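Local atomic coordinates of designed helical repeat protein (Synthetic construct, PDB entry 5CWQ), a protein that has no known natural function, having been designed de novo to fold as a stack of helical repeats. Residues Glu7-Glu12 and Ala51-Glu56; Glu75-Val80 and Leu97-Leu102; Arg192-Ser197 and Ser204-Leu209. All blocks are in the same frame, centred on the assembly; numbering follows the deposited sequence. Where two conformers were deposited one is given.

Contact 1: Glu7-Glu12 and Ala51-Glu56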
loop_
_atom_site.group_PDB
_atom_site.type_symbol
_atom_site.label_atom_id
_atom_site.label_comp_id
_atom_site.label_asym_id
_atom_site.label_seq_id
_atom_site.Cartn_x
_atom_site.Cartn_y
_atom_site.Cartn_z
ATOM N N GLU A 7 10.686 15.075 -15.403
ATOM C CA GLU A 7 9.870 16.278 -15.308
ATOM C C GLU A 7 8.453 15.991 -15.791
ATOM O O GLU A 7 7.478 16.420 -15.174
ATOM C CB GLU A 7 10.485 17.417 -16.122
ATOM C CG GLU A 7 11.595 18.165 -15.402
ATOM C CD GLU A 7 11.096 18.939 -14.195
ATOM O OE1 GLU A 7 9.864 19.095 -14.049
ATOM O OE2 GLU A 7 11.936 19.390 -13.390
ATOM N N ARG A 8 8.350 15.258 -16.895
ATOM C CA ARG A 8 7.055 14.882 -17.447
ATOM C C ARG A 8 6.282 14.020 -16.454
ATOM O O ARG A 8 5.080 14.200 -16.264
ATOM C CB ARG A 8 7.231 14.130 -18.767
ATOM C CG ARG A 8 5.956 14.019 -19.590
ATOM C CD ARG A 8 6.016 12.852 -20.562
ATOM N NE ARG A 8 6.008 11.567 -19.866
ATOM C CZ ARG A 8 4.916 10.977 -19.389
ATOM N NH1 ARG A 8 3.728 11.552 -19.522
ATOM N NH2 ARG A 8 5.012 9.807 -18.771
ATOM N N GLU A 9 6.984 13.085 -15.822
ATOM C CA GLU A 9 6.371 12.189 -14.851
ATOM C C GLU A 9 6.070 12.918 -13.545
ATOM O O GLU A 9 5.056 12.659 -12.899
ATOM C CB GLU A 9 7.280 10.989 -14.584
ATOM C CG GLU A 9 7.556 10.138 -15.812
ATOM C CD GLU A 9 8.540 9.017 -15.535
ATOM O OE1 GLU A 9 8.803 8.736 -14.347
ATOM O OE2 GLU A 9 9.052 8.420 -16.506
ATOM N N SER A 10 6.962 13.828 -13.162
ATOM C CA SER A 10 6.806 14.590 -11.927
ATOM C C SER A 10 5.622 15.548 -12.011
ATOM O O SER A 10 4.807 15.624 -11.091
ATOM C CB SER A 10 8.086 15.367 -11.619
ATOM O OG SER A 10 7.965 16.088 -10.406
ATOM N N GLU A 11 5.537 16.281 -13.116
ATOM C CA GLU A 11 4.454 17.234 -13.318
ATOM C C GLU A 11 3.118 16.516 -13.457
ATOM O O GLU A 11 2.099 16.980 -12.944
ATOM C CB GLU A 11 4.722 18.094 -14.553
ATOM C CG GLU A 11 5.856 19.087 -14.368
ATOM C CD GLU A 11 6.084 19.944 -15.596
ATOM O OE1 GLU A 11 5.512 19.628 -16.661
ATOM O OE2 GLU A 11 6.832 20.939 -15.495
ATOM N N GLU A 12 3.127 15.384 -14.155
ATOM C CA GLU A 12 1.923 14.578 -14.317
ATOM C C GLU A 12 1.480 14.012 -12.972
ATOM O O GLU A 12 0.285 13.895 -12.701
ATOM C CB GLU A 12 2.164 13.442 -15.313
ATOM C CG GLU A 12 0.944 12.566 -15.560
ATOM C CD GLU A 12 1.226 11.430 -16.525
ATOM O OE1 GLU A 12 2.362 11.350 -17.039
ATOM O OE2 GLU A 12 0.311 10.615 -16.770
ATOM N N ALA A 51 7.658 10.253 -4.958
ATOM C CA ALA A 51 8.730 9.703 -4.138
ATOM C C ALA A 51 9.769 8.992 -5.001
ATOM O O ALA A 51 10.973 9.139 -4.789
ATOM C CB ALA A 51 8.163 8.750 -3.098
ATOM N N ARG A 52 9.297 8.223 -5.976
ATOM C CA ARG A 52 10.189 7.477 -6.853
ATOM C C ARG A 52 10.984 8.413 -7.761
ATOM O O ARG A 52 12.138 8.135 -8.086
ATOM C CB ARG A 52 9.395 6.469 -7.685
ATOM C CG ARG A 52 8.987 5.233 -6.900
ATOM C CD ARG A 52 8.164 4.272 -7.736
ATOM N NE ARG A 52 8.242 2.908 -7.214
ATOM C CZ ARG A 52 9.019 1.943 -7.705
ATOM N NH1 ARG A 52 9.803 2.159 -8.758
ATOM N NH2 ARG A 52 9.004 0.743 -7.141
ATOM N N VAL A 53 10.367 9.521 -8.163
ATOM C CA VAL A 53 11.064 10.540 -8.944
ATOM C C VAL A 53 12.163 11.168 -8.092
ATOM O O VAL A 53 13.273 11.405 -8.569
ATOM C CB VAL A 53 10.095 11.639 -9.452
ATOM C CG1 VAL A 53 10.858 12.850 -9.993
ATOM C CG2 VAL A 53 9.180 11.080 -10.526
ATOM N N ALA A 54 11.845 11.440 -6.829
ATOM C CA ALA A 54 12.818 12.001 -5.900
ATOM C C ALA A 54 13.987 11.037 -5.706
ATOM O O ALA A 54 15.147 11.452 -5.689
ATOM C CB ALA A 54 12.159 12.316 -4.565
ATOM N N CYS A 55 13.669 9.752 -5.563
ATOM C CA CYS A 55 14.679 8.708 -5.415
ATOM C C CYS A 55 15.636 8.666 -6.605
ATOM O O CYS A 55 16.839 8.482 -6.434
ATOM C CB CYS A 55 14.015 7.336 -5.251
ATOM S SG CYS A 55 13.178 7.074 -3.668
ATOM N N GLU A 56 15.100 8.831 -7.809
ATOM C CA GLU A 56 15.912 8.745 -9.018
ATOM C C GLU A 56 16.770 9.995 -9.198
ATOM O O GLU A 56 17.859 9.932 -9.770
ATOM C CB GLU A 56 15.023 8.537 -10.247
ATOM C CG GLU A 56 15.805 8.345 -11.543
ATOM C CD GLU A 56 14.939 7.879 -12.701
ATOM O OE1 GLU A 56 13.933 7.179 -12.458
ATOM O OE2 GLU A 56 15.265 8.214 -13.859
#

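Contact 2: Glu75-Val80 and Leu97-Leu102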
loop_
_atom_site.group_PDB
_atom_site.type_symbol
_atom_site.label_atom_id
_atom_site.label_comp_id
_atom_site.label_asym_id
_atom_site.label_seq_id
_atom_site.Cartn_x
_atom_site.Cartn_y
_atom_site.Cartn_z
ATOM N N GLU A 75 -3.082 10.397 7.090
ATOM C CA GLU A 75 -3.932 10.928 8.148
ATOM C C GLU A 75 -5.382 11.082 7.688
ATOM O O GLU A 75 -6.313 10.827 8.452
ATOM C CB GLU A 75 -3.382 12.268 8.634
ATOM C CG GLU A 75 -2.081 12.128 9.416
ATOM C CD GLU A 75 -1.300 13.424 9.526
ATOM O OE1 GLU A 75 -1.628 14.389 8.806
ATOM O OE2 GLU A 75 -0.348 13.474 10.333
ATOM N N GLU A 76 -5.572 11.491 6.437
ATOM C CA GLU A 76 -6.916 11.616 5.884
ATOM C C GLU A 76 -7.569 10.245 5.748
ATOM O O GLU A 76 -8.746 10.075 6.066
ATOM C CB GLU A 76 -6.884 12.327 4.528
ATOM C CG GLU A 76 -6.563 13.810 4.629
ATOM C CD GLU A 76 -6.626 14.528 3.292
ATOM O OE1 GLU A 76 -7.419 14.111 2.419
ATOM O OE2 GLU A 76 -5.881 15.514 3.117
ATOM N N ALA A 77 -6.798 9.266 5.287
ATOM C CA ALA A 77 -7.321 7.919 5.102
ATOM C C ALA A 77 -7.628 7.270 6.453
ATOM O O ALA A 77 -8.553 6.466 6.564
ATOM C CB ALA A 77 -6.339 7.070 4.305
ATOM N N ARG A 78 -6.856 7.629 7.477
ATOM C CA ARG A 78 -7.128 7.179 8.842
ATOM C C ARG A 78 -8.499 7.654 9.312
ATOM O O ARG A 78 -9.230 6.917 9.975
ATOM C CB ARG A 78 -6.059 7.690 9.807
ATOM C CG ARG A 78 -4.771 6.891 9.827
ATOM C CD ARG A 78 -3.733 7.586 10.696
ATOM N NE ARG A 78 -2.501 6.814 10.833
ATOM C CZ ARG A 78 -1.391 7.272 11.405
ATOM N NH1 ARG A 78 -1.351 8.506 11.892
ATOM N NH2 ARG A 78 -0.316 6.499 11.487
ATOM N N LYS A 79 -8.836 8.893 8.977
ATOM C CA LYS A 79 -10.115 9.468 9.367
ATOM C C LYS A 79 -11.261 8.748 8.658
ATOM O O LYS A 79 -12.287 8.449 9.265
ATOM C CB LYS A 79 -10.148 10.964 9.053
ATOM C CG LYS A 79 -11.378 11.685 9.581
ATOM C CD LYS A 79 -11.395 13.142 9.143
ATOM C CE LYS A 79 -12.588 13.890 9.721
ATOM N NZ LYS A 79 -12.682 15.288 9.211
ATOM N N VAL A 80 -11.077 8.469 7.372
ATOM C CA VAL A 80 -12.097 7.784 6.586
ATOM C C VAL A 80 -12.340 6.377 7.125
ATOM O O VAL A 80 -13.477 5.906 7.157
ATOM C CB VAL A 80 -11.703 7.707 5.092
ATOM C CG1 VAL A 80 -12.709 6.874 4.297
ATOM C CG2 VAL A 80 -11.599 9.106 4.507
ATOM N N LEU A 97 -7.855 1.436 3.853
ATOM C CA LEU A 97 -6.647 0.735 4.272
ATOM C C LEU A 97 -5.659 0.600 3.117
ATOM O O LEU A 97 -4.445 0.627 3.327
ATOM C CB LEU A 97 -6.996 -0.644 4.833
ATOM C CG LEU A 97 -7.747 -0.650 6.168
ATOM C CD1 LEU A 97 -8.172 -2.061 6.538
ATOM C CD2 LEU A 97 -6.908 -0.042 7.284
ATOM N N ILE A 98 -6.177 0.459 1.900
ATOM C CA ILE A 98 -5.324 0.429 0.718
ATOM C C ILE A 98 -4.620 1.774 0.574
ATOM O O ILE A 98 -3.421 1.825 0.298
ATOM C CB ILE A 98 -6.130 0.102 -0.568
ATOM C CG1 ILE A 98 -6.637 -1.342 -0.520
ATOM C CG2 ILE A 98 -5.277 0.310 -1.830
ATOM C CD1 ILE A 98 -7.673 -1.672 -1.591
ATOM N N ALA A 99 -5.360 2.862 0.770
ATOM C CA ALA A 99 -4.778 4.199 0.679
ATOM C C ALA A 99 -3.708 4.384 1.750
ATOM O O ALA A 99 -2.636 4.932 1.485
ATOM C CB ALA A 99 -5.856 5.264 0.817
ATOM N N ILE A 100 -4.011 3.916 2.957
ATOM C CA ILE A 100 -3.075 3.977 4.075
ATOM C C ILE A 100 -1.801 3.202 3.749
ATOM O O ILE A 100 -0.697 3.726 3.886
ATOM C CB ILE A 100 -3.724 3.421 5.372
ATOM C CG1 ILE A 100 -4.733 4.433 5.923
ATOM C CG2 ILE A 100 -2.673 3.109 6.440
ATOM C CD1 ILE A 100 -5.612 3.900 7.052
ATOM N N ALA A 101 -1.965 1.959 3.305
ATOM C CA ALA A 101 -0.830 1.084 3.039
ATOM C C ALA A 101 0.057 1.643 1.929
ATOM O O ALA A 101 1.287 1.565 2.004
ATOM C CB ALA A 101 -1.318 -0.315 2.678
ATOM N N LEU A 102 -0.563 2.208 0.900
ATOM C CA LEU A 102 0.186 2.770 -0.217
ATOM C C LEU A 102 0.945 4.022 0.221
ATOM O O LEU A 102 2.058 4.276 -0.238
ATOM C CB LEU A 102 -0.748 3.090 -1.386
ATOM C CG LEU A 102 -0.094 3.571 -2.687
ATOM C CD1 LEU A 102 1.025 2.642 -3.143
ATOM C CD2 LEU A 102 -1.138 3.702 -3.786
#

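Contact 3: Arg192-Ser197 and Ser204-Leu209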
loop_
_atom_site.group_PDB
_atom_site.type_symbol
_atom_site.label_atom_id
_atom_site.label_comp_id
_atom_site.label_asym_id
_atom_site.label_seq_id
_atom_site.Cartn_x
_atom_site.Cartn_y
_atom_site.Cartn_z
ATOM N N ARG A 192 -4.016 -15.950 -4.601
ATOM C CA ARG A 192 -4.135 -16.879 -5.719
ATOM C C ARG A 192 -5.410 -17.712 -5.605
ATOM O O ARG A 192 -6.111 -17.924 -6.594
ATOM C CB ARG A 192 -2.910 -17.795 -5.790
ATOM C CG ARG A 192 -2.883 -18.683 -7.026
ATOM C CD ARG A 192 -1.615 -19.522 -7.110
ATOM N NE ARG A 192 -1.581 -20.593 -6.112
ATOM C CZ ARG A 192 -0.846 -20.587 -5.000
ATOM N NH1 ARG A 192 -0.050 -19.564 -4.704
ATOM N NH2 ARG A 192 -0.904 -21.623 -4.176
ATOM N N LYS A 193 -5.709 -18.178 -4.396
ATOM C CA LYS A 193 -6.906 -18.983 -4.167
ATOM C C LYS A 193 -8.170 -18.158 -4.389
ATOM O O LYS A 193 -9.131 -18.635 -4.995
ATOM C CB LYS A 193 -6.908 -19.566 -2.751
ATOM C CG LYS A 193 -5.841 -20.621 -2.508
ATOM C CD LYS A 193 -6.114 -21.393 -1.223
ATOM C CE LYS A 193 -4.860 -22.062 -0.684
ATOM N NZ LYS A 193 -4.350 -21.375 0.538
ATOM N N VAL A 194 -8.167 -16.923 -3.898
ATOM C CA VAL A 194 -9.286 -16.014 -4.114
ATOM C C VAL A 194 -9.471 -15.773 -5.611
ATOM O O VAL A 194 -10.596 -15.747 -6.110
ATOM C CB VAL A 194 -9.075 -14.669 -3.377
ATOM C CG1 VAL A 194 -10.119 -13.644 -3.793
ATOM C CG2 VAL A 194 -9.125 -14.881 -1.868
ATOM N N LYS A 195 -8.359 -15.605 -6.321
ATOM C CA LYS A 195 -8.390 -15.396 -7.766
ATOM C C LYS A 195 -9.009 -16.589 -8.494
ATOM O O LYS A 195 -9.837 -16.419 -9.390
ATOM C CB LYS A 195 -6.977 -15.135 -8.295
ATOM C CG LYS A 195 -6.884 -14.978 -9.809
ATOM C CD LYS A 195 -5.436 -14.950 -10.280
ATOM C CE LYS A 195 -4.775 -16.314 -10.151
ATOM N NZ LYS A 195 -3.365 -16.294 -10.616
ATOM N N GLU A 196 -8.603 -17.795 -8.106
ATOM C CA GLU A 196 -9.076 -19.010 -8.761
ATOM C C GLU A 196 -10.548 -19.282 -8.460
ATOM O O GLU A 196 -11.279 -19.780 -9.317
ATOM C CB GLU A 196 -8.220 -20.203 -8.336
ATOM C CG GLU A 196 -6.806 -20.150 -8.892
ATOM C CD GLU A 196 -5.891 -21.198 -8.289
ATOM O OE1 GLU A 196 -6.301 -21.864 -7.314
ATOM O OE2 GLU A 196 -4.759 -21.354 -8.792
ATOM N N SER A 197 -10.978 -18.960 -7.243
ATOM C CA SER A 197 -12.380 -19.108 -6.867
ATOM C C SER A 197 -13.248 -18.120 -7.639
ATOM O O SER A 197 -14.362 -18.446 -8.050
ATOM C CB SER A 197 -12.562 -18.906 -5.362
ATOM O OG SER A 197 -12.030 -19.997 -4.632
ATOM N N SER A 204 -15.246 -11.536 -12.460
ATOM C CA SER A 204 -14.076 -10.907 -13.059
ATOM C C SER A 204 -13.498 -9.769 -12.223
ATOM O O SER A 204 -12.289 -9.550 -12.222
ATOM C CB SER A 204 -14.426 -10.387 -14.451
ATOM O OG SER A 204 -14.774 -11.458 -15.308
ATOM N N GLU A 205 -14.353 -9.039 -11.517
ATOM C CA GLU A 205 -13.880 -7.922 -10.708
ATOM C C GLU A 205 -13.005 -8.417 -9.561
ATOM O O GLU A 205 -11.908 -7.902 -9.344
ATOM C CB GLU A 205 -15.055 -7.109 -10.164
ATOM C CG GLU A 205 -14.643 -5.926 -9.296
ATOM C CD GLU A 205 -13.723 -4.949 -10.016
ATOM O OE1 GLU A 205 -13.728 -4.925 -11.266
ATOM O OE2 GLU A 205 -12.994 -4.201 -9.328
ATOM N N VAL A 206 -13.489 -9.422 -8.837
ATOM C CA VAL A 206 -12.744 -9.992 -7.718
ATOM C C VAL A 206 -11.434 -10.595 -8.214
ATOM O O VAL A 206 -10.402 -10.491 -7.552
ATOM C CB VAL A 206 -13.575 -11.066 -6.978
ATOM C CG1 VAL A 206 -12.745 -11.771 -5.907
ATOM C CG2 VAL A 206 -14.806 -10.434 -6.356
ATOM N N LYS A 207 -11.490 -11.226 -9.383
ATOM C CA LYS A 207 -10.310 -11.807 -10.009
ATOM C C LYS A 207 -9.228 -10.750 -10.199
ATOM O O LYS A 207 -8.067 -10.968 -9.857
ATOM C CB LYS A 207 -10.675 -12.435 -11.356
ATOM C CG LYS A 207 -9.499 -13.033 -12.117
ATOM C CD LYS A 207 -9.905 -13.501 -13.514
ATOM C CE LYS A 207 -10.235 -12.334 -14.430
ATOM N NZ LYS A 207 -10.574 -12.788 -15.804
ATOM N N ARG A 208 -9.622 -9.605 -10.748
ATOM C CA ARG A 208 -8.687 -8.517 -11.005
ATOM C C ARG A 208 -8.067 -8.004 -9.710
ATOM O O ARG A 208 -6.867 -7.740 -9.653
ATOM C CB ARG A 208 -9.391 -7.376 -11.737
ATOM C CG ARG A 208 -9.850 -7.737 -13.136
ATOM C CD ARG A 208 -10.967 -6.818 -13.599
ATOM N NE ARG A 208 -11.584 -7.300 -14.833
ATOM C CZ ARG A 208 -12.848 -7.075 -15.181
ATOM N NH1 ARG A 208 -13.650 -6.373 -14.392
ATOM N NH2 ARG A 208 -13.315 -7.558 -16.323
ATOM N N LEU A 209 -8.890 -7.865 -8.675
ATOM C CA LEU A 209 -8.422 -7.375 -7.382
ATOM C C LEU A 209 -7.478 -8.374 -6.716
ATOM O O LEU A 209 -6.470 -7.988 -6.121
ATOM C CB LEU A 209 -9.609 -7.077 -6.462
ATOM C CG LEU A 209 -10.542 -5.950 -6.918
ATOM C CD1 LEU A 209 -11.769 -5.875 -6.026
ATOM C CD2 LEU A 209 -9.820 -4.609 -6.941
#

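Contact 1: Glu7-Glu12 and Ala51-Glu56
Glu9 and Ser10 of helix 5-30 both lie against one residue of helix 33-57, Val53, and the contact shows how a single branched side chain can serve two neighbours at once. In Glu7, at the start of segment 7-12, the bond from CA to CB points away from the other segment, yet OE2 keeps a long, weak ion pair to Arg57 of that same partner helix. Arg8 works within its own helix: its NH1 lies 2.8 Å from OE1 of Glu12 one turn on. The N-H points poorly at the oxygen (120°), which makes this a salt bridge with only a weak hydrogen bond.

Glu9 is the first residue to touch. Its CB comes within 4.5 Å of Val53 CG2, and the rest of the chain reaches out to a carboxylate whose OE1 is 5.7 Å from Glu56 OE1. Two like charges at that spacing probably repel each other mildly. Such a seam belongs to a helical hairpin, in which helices 5-30 and 33-57, consecutive in the sequence, pack in opposing directions as the first pair of the repeat stack.

Ser10 follows, placing CB 4.1 Å from Val53 CG1; its CA lies 6.6 Å from that of Val53. OG stands opposite the backbone N (chi1 -179°), and CB is the nearest Ser10 atom to the valine. Val53 makes the double contact through its rotation: CG1 stands opposite the backbone N (chi1 167°) and takes Ser10, while CG2, beside that N, takes Glu9. Glu12 ends the segment with its OE2 in a salt bridge to Arg16, while on the other helix Cys55 is joined by a disulfide to Cys113 of helix 90-114.

Contact 2: Glu75-Val80 and Leu97-Leu102
Ala77 and Ile100 meet in a close contact of a helical hairpin in the repeat stack, where helices 60-86 and 90-114 run nearly antiparallel: the segment axes approach to 8.6 Å at an angle of 157°. Apolar contact carries the pairing. Ala77 CB presses on Ile100 CG1 at 3.5 Å, closer than usual van der Waals contact, and lies 4.0 Å from Ala99 CB. The methyl of Ala77 thus meets two successive residues of the other helix.

A second kind of contact sets side chain on backbone. With CG1 opposite its own carbonyl carbon (chi1 -74°), Ile100 sends CD1 past the alanine to Ala77 O, 3.9 Å away, and close to Arg78 N. Replacing Ile100 with an alanine here would probably open a gap beside Ala77 and strip apolar cover from the backbone at Arg78.

The polar tie leads to another helix, Glu76 OE1 forming a salt bridge with Arg28. The side chain of Arg78 also touches Lys126 of helix 117-144. Arg78 crosses Ile100 at about a right angle, its extended chain touching through the aliphatic base, CG to CD1 at 4.2 Å.

Contact 3: Arg192-Ser197 and Ser204-Leu209
Lys195 NZ forms a salt bridge with Glu214 OE1, and this pairing draws the charged end of the lysine along helix 204-230 while the base of its side chain touches Lys207. The setting is the last helical hairpin of the stack, close to its turn, where helix 174-201 passes into helix 204-230 and the CA atoms of Lys195 and Lys207 come within 4.6 Å.

The two lysines illustrate how like charges can share a close seam. They cross obliquely, and their side chains touch through their aliphatic parts, Lys195 CG to Lys207 CG at 4.0 Å; Lys195 CG also lies 4.2 Å from the backbone O of Lys207. Each chain bends at chi3 (71° and 69°), and Lys195 NZ and Lys207 NZ end 9.5 Å apart. The side chain of Lys207 comes about 3 Å from a bound phosphate ion, probably from the crystallisation liquor, whose charge would probably help to balance the lysine.

One residue earlier on each helix, the seam turns apolar. Val194 CG1 meets Val206 CG1 at 3.9 Å, the side chains crossing at about a right angle. Val194 also packs on Leu150 and Leu154 of helix 147-171, so this pair faces the interior of the stack.

The first turn of helix 204-230 has its own local tie. Arg208 NH1 is 3.4 Å from Glu205 OE1 in a salt bridge whose hydrogen bond is weak, the oxygen lying in the plane of the guanidinium group at its edge. Over one face of that group, toward its rim, sits Ser204 CB, 3.6 Å above the plane.

In the fold
From the N terminus, contact 1 closes the first hairpin, bringing the end of helix 33-57 back to the start of helix 5-30. Contact 2 closes the hairpin of helices 60-86 and 90-114 nearer the helix middles, and contact 3 that of helices 174-201 and 204-230 close to its turn, after a much shorter excursion of the chain. The three follow in series; none nests in or crosses another, and none touches another, the centres of contacts 1 and 3 standing 32 Å apart. Helices 117-144 and 147-171 fill the sequence between contacts 2 and 3. Disulfides Cys55-Cys113, Cys112-Cys170 and Cys169-Cys227 join successive hairpins through helices 33-57, 90-114, 147-171 and 204-230.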